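Local coordinates for glycoside hydrolase 15-related protein (Kribbella flavida, PDB 5Z3E), which hydrolyses the alpha-1,6-glucosidic linkage of isomaltose from the non-reducing end, releasing beta-D-glucose and D-glucose, at residues A[82-86]-A[87-91]; A[94-97]-A[98-101]; A[266-269]-A[270-273]; A[320-323]-A[324-327]. The protein carries 1 engineered substitution. One frame throughout, in Å; residues are numbered along the deposited sequence.

Contact 1: A[82-86]-A[87-91]; sequences EGISR and YGDVA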
loop_
_atom_site.group_PDB
_atom_site.type_symbol
_atom_site.label_atom_id
_atom_site.label_comp_id
_atom_site.label_asym_id
_atom_site.label_seq_id
_atom_site.Cartn_x
_atom_site.Cartn_y
_atom_site.Cartn_z
ATOM N N GLU A 82 -4.079 -5.428 7.037
ATOM C CA GLU A 82 -5.492 -5.107 6.879
ATOM C C GLU A 82 -6.273 -6.321 6.389
ATOM O O GLU A 82 -7.376 -6.580 6.879
ATOM C CB GLU A 82 -5.653 -3.907 5.935
ATOM C CG GLU A 82 -7.082 -3.583 5.553
ATOM C CD GLU A 82 -8.022 -3.141 6.665
ATOM O OE1 GLU A 82 -7.624 -3.053 7.845
ATOM O OE2 GLU A 82 -9.211 -2.889 6.309
ATOM N N GLY A 83 -5.733 -7.064 5.433
ATOM C CA GLY A 83 -6.394 -8.297 5.017
ATOM C C GLY A 83 -6.545 -9.285 6.144
ATOM O O GLY A 83 -7.594 -9.903 6.317
ATOM N N ILE A 84 -5.491 -9.438 6.957
ATOM C CA ILE A 84 -5.513 -10.360 8.077
ATOM C C ILE A 84 -6.501 -9.907 9.153
ATOM O O ILE A 84 -7.207 -10.722 9.757
ATOM C CB ILE A 84 -4.083 -10.532 8.636
ATOM C CG1 ILE A 84 -3.180 -11.258 7.629
ATOM C CG2 ILE A 84 -4.069 -11.210 9.998
ATOM C CD1 ILE A 84 -3.578 -12.713 7.341
ATOM N N SER A 85 -6.549 -8.602 9.409
ATOM C CA SER A 85 -7.477 -8.046 10.378
ATOM C C SER A 85 -8.925 -8.267 9.951
ATOM O O SER A 85 -9.774 -8.666 10.756
ATOM C CB SER A 85 -7.193 -6.552 10.558
ATOM O OG SER A 85 -8.116 -5.974 11.457
ATOM N N ARG A 86 -9.215 -8.056 8.670
ATOM C CA ARG A 86 -10.548 -8.352 8.129
ATOM C C ARG A 86 -10.888 -9.815 8.236
ATOM O O ARG A 86 -12.027 -10.178 8.528
ATOM C CB ARG A 86 -10.631 -7.892 6.676
ATOM C CG ARG A 86 -10.753 -6.392 6.502
ATOM C CD ARG A 86 -10.577 -5.996 5.063
ATOM N NE ARG A 86 -10.866 -4.602 4.759
ATOM C CZ ARG A 86 -11.894 -4.150 4.052
ATOM N NH1 ARG A 86 -12.847 -4.959 3.639
ATOM N NH2 ARG A 86 -11.957 -2.867 3.741
ATOM N N TYR A 87 -9.909 -10.686 7.998
ATOM C CA TYR A 87 -10.108 -12.121 8.114
ATOM C C TYR A 87 -10.432 -12.511 9.536
ATOM O O TYR A 87 -11.096 -13.529 9.753
ATOM C CB TYR A 87 -8.852 -12.857 7.632
ATOM C CG TYR A 87 -9.015 -14.331 7.440
ATOM C CD1 TYR A 87 -9.463 -14.825 6.227
ATOM C CD2 TYR A 87 -8.698 -15.234 8.426
ATOM C CE1 TYR A 87 -9.599 -16.177 6.011
ATOM C CE2 TYR A 87 -8.853 -16.628 8.204
ATOM C CZ TYR A 87 -9.301 -17.061 6.997
ATOM O OH TYR A 87 -9.462 -18.436 6.747
ATOM N N GLY A 88 -9.973 -11.738 10.514
ATOM C CA GLY A 88 -10.302 -11.936 11.912
ATOM C C GLY A 88 -9.163 -12.432 12.770
ATOM O O GLY A 88 -9.386 -12.749 13.939
ATOM N N ASP A 89 -7.946 -12.489 12.226
ATOM C CA ASP A 89 -6.805 -12.971 13.003
ATOM C C ASP A 89 -6.183 -11.780 13.754
ATOM O O ASP A 89 -5.223 -11.144 13.326
ATOM C CB ASP A 89 -5.803 -13.709 12.139
ATOM C CG ASP A 89 -4.751 -14.434 12.928
ATOM O OD1 ASP A 89 -4.503 -14.091 14.099
ATOM O OD2 ASP A 89 -4.148 -15.380 12.353
ATOM N N VAL A 90 -6.826 -11.459 14.872
ATOM C CA VAL A 90 -6.450 -10.317 15.685
ATOM C C VAL A 90 -5.041 -10.477 16.211
ATOM O O VAL A 90 -4.281 -9.498 16.260
ATOM C CB VAL A 90 -7.467 -10.145 16.808
ATOM C CG1 VAL A 90 -7.086 -9.058 17.775
ATOM C CG2 VAL A 90 -8.880 -9.857 16.254
ATOM N N ALA A 91 -4.653 -11.691 16.567
ATOM C CA ALA A 91 -3.337 -11.910 17.118
ATOM C C ALA A 91 -2.249 -11.600 16.089
ATOM O O ALA A 91 -1.309 -10.870 16.384
ATOM C CB ALA A 91 -3.194 -13.348 17.631
#
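Tyr87, Ile84 and Asp89 carry this local contact, where helix 74-87 ends in a Schellman motif and the chain turns toward helix 90-105. Tyr87 N makes a regular i to i+4 bond to Gly83 O at 3.0 Å, while Tyr87 CB rests 3.4 Å from Ile84 O. With CG anti to the backbone N (chi1 -168°), the ring is carried away from the turn and stacks on His46 of helix 32-52, a task suited to a broad aromatic.

Ile84 serves through both its backbone and its side chain. Its O accepts from Gly88 N at 3.0 Å and from Asp89 N at 3.1 Å, the two donors arriving from opposite faces of the carbonyl plane. Folding back this tightly requires positive phi at Gly88 (110°), where a CB would jam against the preceding carbonyl O, hence glycine. Beside these bonds, Ile84 CG2 lies 3.7 Å from Asp89 CB, the two side chains running side by side. The carboxylate of Asp89 is committed elsewhere: OD1 takes Ser92 N as the N-cap of the next helix, and OD2 meets His46 NE2.

The extended Arg86 chain brings NE back one turn to Glu82 OE2, 2.8 Å away, in a salt bridge; NE meets OE2 from above the carboxylate plane (40° out of it). Arg166 shares Glu82 OE2, and Arg86 NH1 also pairs with Asp393 and Glu394. The chemistry implies a firmly defined corner: Ile84 O is satisfied by the turn, Ser85 O, only weakly bonded by Gly88 N, is also reached by His167, and an aspartate begins the next helix.

Contact 2: A[94-97]-A[98-101]; sequences GRFH and DWVD
Asp98 and Gly94 open a run of i to i+4 bonds in helix 90-105, one of the many helices of the (alpha/alpha)6 barrel that family 15 enzymes adopt. Asp98 N donates to Gly94 O at 2.8 Å, and the carboxylate bends back toward the preceding turn. There a bridging water joins two opposite charges that do not meet directly: it donates to Asp98 OD2 at 2.9 Å and accepts from Arg95 NE at 2.8 Å, while NH2 of Arg95 reaches Ala55 O. The other oxygen, OD1, is held by Arg173 and Trp174, so the aspartate serves two directions at once.

Trp99 follows, its N bonded to Arg95 O. Its indole suits the interior by offering both an apolar surface, with CE3 4.3 Å from Phe96 CE1, and a single N-H, which Phe136 O takes up.

Val100 supplies the tightest apolar meeting. Its CG2, anti to the carbonyl carbon while CG1 is anti to the backbone N (chi1 177°), sits over one face of the Phe96 ring in a CH-pi contact, 3.7 Å from the centroid. A branched residue can turn one methyl to the ring while its own N bonds nearly straight to Phe96 O, with an angle of 170° at the hydrogen. Both side chains also touch Trp156 of helix 151-167.

Asp101 closes the series, its carboxylate salt-bridged to Arg105. Its N donates to His97 O at 2.9 Å, and its CB lies 3.2 Å from the same oxygen.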
loop_
_atom_site.group_PDB
_atom_site.type_symbol
_atom_site.label_atom_id
_atom_site.label_comp_id
_atom_site.label_asym_id
_atom_site.label_seq_id
_atom_site.Cartn_x
_atom_site.Cartn_y
_atom_site.Cartn_z
ATOM N N GLY A 94 -2.048 -7.887 15.240
ATOM C CA GLY A 94 -1.495 -7.166 16.368
ATOM C C GLY A 94 -0.010 -7.319 16.506
ATOM O O GLY A 94 0.677 -6.374 16.922
ATOM N N ARG A 95 0.515 -8.497 16.193
ATOM C CA ARG A 95 1.958 -8.705 16.261
ATOM C C ARG A 95 2.690 -7.887 15.191
ATOM O O ARG A 95 3.804 -7.414 15.446
ATOM C CB ARG A 95 2.345 -10.166 16.171
ATOM C CG ARG A 95 1.879 -10.977 17.410
ATOM C CD ARG A 95 2.846 -12.102 17.755
ATOM N NE ARG A 95 4.079 -11.531 18.202
ATOM C CZ ARG A 95 5.332 -12.084 17.868
ATOM N NH1 ARG A 95 6.390 -11.477 18.261
ATOM N NH2 ARG A 95 5.406 -13.224 17.155
ATOM N N PHE A 96 2.087 -7.729 14.010
ATOM C CA PHE A 96 2.657 -6.834 13.018
ATOM C C PHE A 96 2.693 -5.399 13.546
ATOM O O PHE A 96 3.717 -4.722 13.446
ATOM C CB PHE A 96 1.873 -6.908 11.701
ATOM C CG PHE A 96 2.317 -5.867 10.722
ATOM C CD1 PHE A 96 3.526 -6.000 10.055
ATOM C CD2 PHE A 96 1.545 -4.743 10.503
ATOM C CE1 PHE A 96 3.935 -5.016 9.175
ATOM C CE2 PHE A 96 1.968 -3.784 9.624
ATOM C CZ PHE A 96 3.154 -3.922 8.968
ATOM N N HIS A 97 1.587 -4.920 14.098
ATOM C CA HIS A 97 1.563 -3.563 14.626
ATOM C C HIS A 97 2.539 -3.406 15.770
ATOM O O HIS A 97 3.190 -2.363 15.893
ATOM C CB HIS A 97 0.153 -3.143 14.990
ATOM C CG HIS A 97 -0.724 -3.085 13.798
ATOM N ND1 HIS A 97 -0.409 -2.296 12.718
ATOM C CD2 HIS A 97 -1.857 -3.766 13.501
ATOM C CE1 HIS A 97 -1.342 -2.504 11.810
ATOM N NE2 HIS A 97 -2.224 -3.394 12.244
ATOM N N ASP A 98 2.670 -4.435 16.620
ATOM C CA ASP A 98 3.698 -4.388 17.661
ATOM C C ASP A 98 5.062 -4.182 17.044
ATOM O O ASP A 98 5.865 -3.367 17.524
ATOM C CB ASP A 98 3.715 -5.703 18.452
ATOM C CG ASP A 98 2.583 -5.889 19.436
ATOM O OD1 ASP A 98 1.886 -4.895 19.791
ATOM O OD2 ASP A 98 2.411 -7.053 19.877
ATOM N N TRP A 99 5.376 -4.957 16.020
ATOM C CA TRP A 99 6.687 -4.875 15.392
ATOM C C TRP A 99 6.928 -3.477 14.849
ATOM O O TRP A 99 7.971 -2.872 15.126
ATOM C CB TRP A 99 6.829 -5.950 14.318
ATOM C CG TRP A 99 8.132 -5.861 13.599
ATOM C CD1 TRP A 99 9.330 -6.326 14.015
ATOM C CD2 TRP A 99 8.364 -5.220 12.337
ATOM N NE1 TRP A 99 10.307 -6.009 13.113
ATOM C CE2 TRP A 99 9.749 -5.335 12.061
ATOM C CE3 TRP A 99 7.544 -4.581 11.410
ATOM C CZ2 TRP A 99 10.304 -4.814 10.914
ATOM C CZ3 TRP A 99 8.098 -4.086 10.273
ATOM C CH2 TRP A 99 9.466 -4.194 10.031
ATOM N N VAL A 100 5.982 -2.949 14.076
ATOM C CA VAL A 100 6.156 -1.627 13.496
ATOM C C VAL A 100 6.327 -0.575 14.593
ATOM O O VAL A 100 7.206 0.284 14.525
ATOM C CB VAL A 100 4.983 -1.232 12.576
ATOM C CG1 VAL A 100 5.188 0.179 12.066
ATOM C CG2 VAL A 100 4.806 -2.207 11.418
ATOM N N ASP A 101 5.437 -0.609 15.572
ATOM C CA ASP A 101 5.503 0.345 16.683
ATOM C C ASP A 101 6.891 0.328 17.312
ATOM O O ASP A 101 7.498 1.377 17.530
ATOM C CB ASP A 101 4.415 -0.040 17.678
ATOM C CG ASP A 101 4.449 0.700 19.007
ATOM O OD1 ASP A 101 4.731 1.907 19.013
ATOM O OD2 ASP A 101 4.149 0.013 20.009
HETATM O O HOH W 1 4.412 -8.909 18.983
#

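Contact 3: A[266-269]-A[270-273]; sequences GSLP and ACVV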
loop_
_atom_site.group_PDB
_atom_site.type_symbol
_atom_site.label_atom_id
_atom_site.label_comp_id
_atom_site.label_asym_id
_atom_site.label_seq_id
_atom_site.Cartn_x
_atom_site.Cartn_y
_atom_site.Cartn_z
ATOM N N GLY A 266 -1.413 2.682 -11.976
ATOM C CA GLY A 266 -2.354 1.737 -11.441
ATOM C C GLY A 266 -2.582 1.838 -9.936
ATOM O O GLY A 266 -3.560 1.314 -9.425
ATOM N N SER A 267 -1.686 2.521 -9.218
ATOM C CA SER A 267 -1.880 2.762 -7.794
ATOM C C SER A 267 -2.930 3.822 -7.493
ATOM O O SER A 267 -3.380 3.935 -6.352
ATOM C CB SER A 267 -0.560 3.157 -7.141
ATOM O OG SER A 267 -0.081 4.398 -7.623
ATOM N N LEU A 268 -3.303 4.623 -8.482
ATOM C CA LEU A 268 -4.146 5.777 -8.200
ATOM C C LEU A 268 -5.505 5.482 -7.555
ATOM O O LEU A 268 -5.973 6.307 -6.765
ATOM C CB LEU A 268 -4.347 6.643 -9.442
ATOM C CG LEU A 268 -3.106 7.409 -9.892
ATOM C CD1 LEU A 268 -3.413 8.140 -11.178
ATOM C CD2 LEU A 268 -2.655 8.398 -8.815
ATOM N N PRO A 269 -6.162 4.349 -7.844
ATOM C CA PRO A 269 -7.440 4.123 -7.162
ATOM C C PRO A 269 -7.311 4.102 -5.636
ATOM O O PRO A 269 -8.302 4.352 -4.954
ATOM C CB PRO A 269 -7.912 2.787 -7.746
ATOM C CG PRO A 269 -7.298 2.779 -9.141
ATOM C CD PRO A 269 -5.917 3.346 -8.895
ATOM N N ALA A 270 -6.133 3.793 -5.082
ATOM C CA ALA A 270 -5.964 3.826 -3.631
ATOM C C ALA A 270 -6.267 5.199 -3.049
ATOM O O ALA A 270 -6.606 5.321 -1.875
ATOM C CB ALA A 270 -4.568 3.412 -3.258
ATOM N N CYS A 271 -6.111 6.255 -3.855
ATOM C CA CYS A 271 -6.428 7.604 -3.434
ATOM C C CYS A 271 -7.919 7.832 -3.200
ATOM O O CYS A 271 -8.298 8.834 -2.580
ATOM C CB CYS A 271 -5.959 8.581 -4.492
ATOM S SG CYS A 271 -4.180 8.616 -4.704
ATOM N N VAL A 272 -8.748 6.928 -3.725
ATOM C CA VAL A 272 -10.184 6.948 -3.488
ATOM C C VAL A 272 -10.437 6.055 -2.281
ATOM O O VAL A 272 -10.597 6.558 -1.157
ATOM C CB VAL A 272 -10.967 6.540 -4.765
ATOM C CG1 VAL A 272 -12.447 6.637 -4.500
ATOM C CG2 VAL A 272 -10.561 7.398 -5.944
ATOM N N VAL A 273 -10.403 4.743 -2.473
ATOM C CA VAL A 273 -10.450 3.786 -1.374
ATOM C C VAL A 273 -9.111 3.058 -1.322
ATOM O O VAL A 273 -8.674 2.491 -2.328
ATOM C CB VAL A 273 -11.600 2.776 -1.588
ATOM C CG1 VAL A 273 -11.618 1.723 -0.523
ATOM C CG2 VAL A 273 -12.923 3.500 -1.686
#
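A chi1 of -65° places Cys271 SG beside its own backbone N, so that the sulfur turns back along the chain to lie 3.6 Å from Leu268 O and 4.4 Å from Leu268 CD2. The backbone beneath is wound in successive 3-10 turns, with each donor reaching three residues back. Ala270 N bonds to Ser267 O at 3.0 Å, Cys271 N to Leu268 O at 2.9 Å, and Val272 N to Pro269 O at 2.9 Å. These donors stand above the carbonyl planes by 36° to 56°, a sign of tight winding. Pro269 fits because its ring fixes phi near the value needed, while its O still accepts; a weak bond from Val273 N adds to the one from Val272. Small Ala270 lies with its CB 3.4 Å from Ser267 O.

Ser267 OG bonds to Asp265 and Ser207, and its side chain is about 7 Å from that of Asp195, the predicted proton acceptor, which puts this turn near the catalytic region. Around it, Leu268 and Cys271 rest on Leu255 of strand 254-255, Pro269 and Val272 pack against helix 283-296, and Pro269, Val272 and Val273 face helix 317-329.

Contact 4: A[320-323]-A[324-327]; sequences SALL and GWNL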
loop_
_atom_site.group_PDB
_atom_site.type_symbol
_atom_site.label_atom_id
_atom_site.label_comp_id
_atom_site.label_asym_id
_atom_site.label_seq_id
_atom_site.Cartn_x
_atom_site.Cartn_y
_atom_site.Cartn_z
ATOM N N SER A 320 -4.983 -5.218 -9.591
ATOM C CA SER A 320 -6.321 -5.709 -9.922
ATOM C C SER A 320 -7.213 -5.754 -8.691
ATOM O O SER A 320 -8.389 -5.418 -8.757
ATOM C CB SER A 320 -6.209 -7.072 -10.578
ATOM O OG SER A 320 -5.591 -6.959 -11.833
ATOM N N ALA A 321 -6.641 -6.136 -7.551
ATOM C CA ALA A 321 -7.407 -6.174 -6.321
ATOM C C ALA A 321 -7.799 -4.770 -5.893
ATOM O O ALA A 321 -8.918 -4.538 -5.444
ATOM C CB ALA A 321 -6.603 -6.839 -5.222
ATOM N N LEU A 322 -6.863 -3.826 -5.983
ATOM C CA LEU A 322 -7.138 -2.441 -5.629
ATOM C C LEU A 322 -8.253 -1.848 -6.487
ATOM O O LEU A 322 -9.150 -1.158 -5.987
ATOM C CB LEU A 322 -5.840 -1.642 -5.782
ATOM C CG LEU A 322 -5.927 -0.175 -5.474
ATOM C CD1 LEU A 322 -6.308 0.087 -4.030
ATOM C CD2 LEU A 322 -4.591 0.469 -5.817
ATOM N N LEU A 323 -8.187 -2.089 -7.800
ATOM C CA LEU A 323 -9.240 -1.600 -8.677
ATOM C C LEU A 323 -10.563 -2.278 -8.327
ATOM O O LEU A 323 -11.600 -1.611 -8.241
ATOM C CB LEU A 323 -8.867 -1.774 -10.150
ATOM C CG LEU A 323 -9.882 -1.210 -11.138
ATOM C CD1 LEU A 323 -10.177 0.270 -10.921
ATOM C CD2 LEU A 323 -9.397 -1.440 -12.565
ATOM N N GLY A 324 -10.540 -3.595 -8.111
ATOM C CA GLY A 324 -11.755 -4.281 -7.735
ATOM C C GLY A 324 -12.386 -3.737 -6.456
ATOM O O GLY A 324 -13.607 -3.600 -6.362
ATOM N N TRP A 325 -11.544 -3.447 -5.457
ATOM C CA TRP A 325 -12.004 -2.888 -4.181
ATOM C C TRP A 325 -12.715 -1.567 -4.441
ATOM O O TRP A 325 -13.781 -1.283 -3.919
ATOM C CB TRP A 325 -10.775 -2.733 -3.305
ATOM C CG TRP A 325 -10.962 -2.208 -1.907
ATOM C CD1 TRP A 325 -12.107 -1.947 -1.208
ATOM C CD2 TRP A 325 -9.881 -1.934 -1.019
ATOM N NE1 TRP A 325 -11.781 -1.522 0.060
ATOM C CE2 TRP A 325 -10.429 -1.506 0.198
ATOM C CE3 TRP A 325 -8.494 -2.004 -1.145
ATOM C CZ2 TRP A 325 -9.623 -1.153 1.298
ATOM C CZ3 TRP A 325 -7.711 -1.660 -0.078
ATOM C CH2 TRP A 325 -8.266 -1.243 1.123
ATOM N N ASN A 326 -12.086 -0.737 -5.284
ATOM C CA ASN A 326 -12.647 0.550 -5.643
ATOM C C ASN A 326 -13.962 0.426 -6.433
ATOM O O ASN A 326 -14.888 1.217 -6.210
ATOM C CB ASN A 326 -11.607 1.383 -6.364
ATOM C CG ASN A 326 -10.795 2.149 -5.357
ATOM O OD1 ASN A 326 -11.226 3.232 -4.942
ATOM N ND2 ASN A 326 -9.711 1.562 -4.872
ATOM N N LEU A 327 -14.048 -0.564 -7.311
ATOM C CA LEU A 327 -15.300 -0.798 -8.029
ATOM C C LEU A 327 -16.394 -1.235 -7.068
ATOM O O LEU A 327 -17.521 -0.737 -7.138
ATOM C CB LEU A 327 -15.060 -1.832 -9.124
ATOM C CG LEU A 327 -14.223 -1.325 -10.294
ATOM C CD1 LEU A 327 -13.734 -2.482 -11.163
ATOM C CD2 LEU A 327 -14.981 -0.313 -11.130
#
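Leu322 O is gripped twice by one residue, Asn326, within helix 317-329 of the (alpha/alpha)6 barrel. Asn326 N makes the ordinary i to i+4 bond at 3.0 Å, and Asn326 ND2 makes a second one, also 3.0 Å long, standing above the carbonyl plane on the face opposite to that used by N. The side-chain bond is nearly straight, 170° at the hydrogen, and the oxygen lies in the plane of the amide. With chi1 at -88° and chi2 at -85°, the amide folds back along the helix to reach it.

Asparagine suits this buried place because its NH2 has two hydrogens to give: besides Leu322 O, ND2 bonds to Val273 O in the neighbouring loop, tying helix to loop and fixing the amide's rotation.

Leu322 runs beside this amide, its CD1 3.8 Å from Asn326 ND2, placing a methyl alongside the polar group. The same CD1 lies 4.2 Å from CE3 of Trp325. The indole extends away from its own helix to touch Met387 and Ile390 of helix 382-394 and Phe79 of helix 74-87, a span between helices that a large flat side chain can bridge. Trp325 N, meanwhile, donates to Ala321 O, and Gly324 N to Ser320 O.

A separate apolar pair faces helix 333-344. Leu323 and Leu327 both touch His339 there, and their side chains cross at a slant, Leu323 CG being 4.1 Å from Leu327 CD1. In the backbone, Leu327 N bonds to Leu323 O at 2.8 Å, and Leu327 CG lies 3.3 Å from that oxygen.

Overall arrangement
The four contacts come in series along the chain. Contacts 1 and 2 adjoin in sequence and share helix 90-105, their centres about 13 Å apart; the first forms the corner that leads into that helix and the second lies within it. Contacts 3 and 4 are farther along the sequence, their centres about 9 Å apart, and a probable hydrogen bond from Asn326 ND2 to Val273 O joins loop to helix 317-329. Contact 4 also touches contact 1, where Trp325 packs on Arg86 of helix 74-87. Contacts 2 and 4 lie on opposite sides of the chain's centre, centres about 26 Å apart. Contact 4 thus joins parts distant in sequence within the barrel.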